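Local coordinates for protein B-agarase (Agarivorans gilvus, PDB 5Z6P) that probably hydrolyses the beta-galactosidic linkages of agarose, as an agarase of glycoside hydrolase family 50, at residues T253-G258 against M425-F430. Numbering follows the deposited sequence.
Sequences TELAKG and MLNWGF
Asn427 reaches from the last turn of helix 413-428 to the turn Leu255-Gly258 at the C-terminal side of helix 241-255, and it illustrates how one side chain can use its methylene for packing and its amide NH2 for a hydrogen bond. The CB comes first, lying 3.6 Å from CD2 of Leu255, a van der Waals contact between a methylene and a methyl. CD2 of Leu255 also lies 3.8 Å from CG and 4.0 Å from OD1 of Asn427, so that hydrocarbon borders the root of the amide and its oxygen branch. Because CG stands anti to the backbone N (chi1 176°), the amide is carried outward toward the turn. There ND2 gives a hydrogen bond to the carbonyl O of Gly258, 3.0 Å away. The bond is bent to 150° at the hydrogen, and the donor arrives 20° out of the carbonyl plane. The carbonyl O of Glu254 is 4.1 Å from ND2 of Asn427, too far to share the bond.

The acceptor is the carbonyl of the last residue of a type I beta turn running from Leu255 to Gly258, closed by the bond from Gly258 N to Leu255 O. Gly258 has positive phi, at which a side chain would be pressed against the preceding carbonyl O, and this calls for glycine. On the other partner, helix 413-428 gives way at Gly429, also with positive phi. Within 253-258, Lys257 NZ and Glu254 OE1 make a salt bridge whose hydrogen bond is weak, at 3.4 Å.

OD1, at the other branch of the Asn427 amide, accepts a hydrogen bond from Lys752 of helix 745-762. With both branches engaged, the amide's rotation is fixed, while Leu255 also packs on Val420 and Arg424 further back along helix 413-428.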
# COMPACT_ATOMS: atom_id res chain seq x y z
N THR A 253 -6.26 32.48 -0.47
CA THR A 253 -7.09 33.33 -1.31
C THR A 253 -7.85 32.48 -2.32
O THR A 253 -9.04 32.66 -2.51
CB THR A 253 -6.23 34.39 -2.03
OG1 THR A 253 -5.70 35.29 -1.06
CG2 THR A 253 -7.05 35.18 -3.05
N GLU A 254 -7.16 31.53 -2.94
CA GLU A 254 -7.78 30.58 -3.84
C GLU A 254 -8.91 29.79 -3.14
O GLU A 254 -10.00 29.65 -3.68
CB GLU A 254 -6.72 29.64 -4.41
CG GLU A 254 -7.23 28.56 -5.33
CD GLU A 254 -7.62 29.07 -6.70
OE1 GLU A 254 -7.31 30.24 -7.01
OE2 GLU A 254 -8.24 28.29 -7.47
N LEU A 255 -8.64 29.31 -1.94
CA LEU A 255 -9.64 28.55 -1.18
C LEU A 255 -10.86 29.39 -0.82
O LEU A 255 -11.94 28.86 -0.61
CB LEU A 255 -9.02 27.96 0.09
CG LEU A 255 -8.06 26.78 -0.13
CD1 LEU A 255 -7.39 26.40 1.15
CD2 LEU A 255 -8.83 25.60 -0.71
N ALA A 256 -10.69 30.71 -0.78
CA ALA A 256 -11.81 31.62 -0.52
C ALA A 256 -12.90 31.55 -1.61
O ALA A 256 -14.01 32.03 -1.41
CB ALA A 256 -11.31 33.06 -0.37
N LYS A 257 -12.58 30.95 -2.75
CA LYS A 257 -13.55 30.74 -3.82
C LYS A 257 -14.63 29.72 -3.47
O LYS A 257 -15.58 29.54 -4.23
CB LYS A 257 -12.84 30.32 -5.10
CG LYS A 257 -11.91 31.39 -5.64
CD LYS A 257 -11.23 30.98 -6.93
CE LYS A 257 -10.47 32.16 -7.52
NZ LYS A 257 -9.82 31.80 -8.79
N GLY A 258 -14.49 29.05 -2.34
CA GLY A 258 -15.54 28.17 -1.86
C GLY A 258 -15.41 26.75 -2.36
O GLY A 258 -14.49 26.42 -3.09
N MET A 425 -10.40 20.01 1.03
CA MET A 425 -11.12 18.84 0.53
C MET A 425 -12.37 19.26 -0.24
O MET A 425 -12.63 18.77 -1.31
CB MET A 425 -11.49 17.88 1.67
CG MET A 425 -10.30 17.35 2.46
SD MET A 425 -8.97 16.69 1.45
CE MET A 425 -7.63 16.78 2.62
N LEU A 426 -13.13 20.20 0.32
CA LEU A 426 -14.35 20.67 -0.29
C LEU A 426 -14.11 21.48 -1.57
O LEU A 426 -14.92 21.46 -2.48
CB LEU A 426 -15.13 21.53 0.71
CG LEU A 426 -15.71 20.76 1.89
CD1 LEU A 426 -16.43 21.71 2.85
CD2 LEU A 426 -16.62 19.66 1.36
N ASN A 427 -12.99 22.19 -1.62
CA ASN A 427 -12.61 22.98 -2.79
C ASN A 427 -12.13 22.07 -3.90
O ASN A 427 -12.41 22.29 -5.06
CB ASN A 427 -11.53 24.00 -2.42
CG ASN A 427 -11.04 24.79 -3.63
OD1 ASN A 427 -10.08 24.41 -4.28
ND2 ASN A 427 -11.69 25.91 -3.91
N TRP A 428 -11.41 21.02 -3.53
CA TRP A 428 -10.91 20.03 -4.48
C TRP A 428 -12.00 19.07 -4.96
O TRP A 428 -11.82 18.33 -5.94
CB TRP A 428 -9.76 19.24 -3.85
CG TRP A 428 -8.62 20.11 -3.37
CD1 TRP A 428 -8.46 21.46 -3.60
CD2 TRP A 428 -7.49 19.69 -2.60
NE1 TRP A 428 -7.29 21.89 -3.01
CE2 TRP A 428 -6.68 20.83 -2.39
CE3 TRP A 428 -7.08 18.46 -2.07
CZ2 TRP A 428 -5.49 20.78 -1.67
CZ3 TRP A 428 -5.90 18.42 -1.35
CH2 TRP A 428 -5.11 19.57 -1.16
N GLY A 429 -13.14 19.07 -4.27
CA GLY A 429 -14.27 18.26 -4.66
C GLY A 429 -14.46 16.93 -3.94
O GLY A 429 -15.41 16.20 -4.22
N PHE A 430 -13.55 16.60 -3.02
CA PHE A 430 -13.66 15.31 -2.34
C PHE A 430 -14.91 15.30 -1.51
O PHE A 430 -15.28 16.32 -0.95
CB PHE A 430 -12.44 15.03 -1.46
CG PHE A 430 -11.22 14.64 -2.22
CD1 PHE A 430 -11.22 13.51 -3.02
CD2 PHE A 430 -10.07 15.42 -2.16
CE1 PHE A 430 -10.09 13.15 -3.72
CE2 PHE A 430 -8.94 15.06 -2.86
CZ PHE A 430 -8.95 13.93 -3.65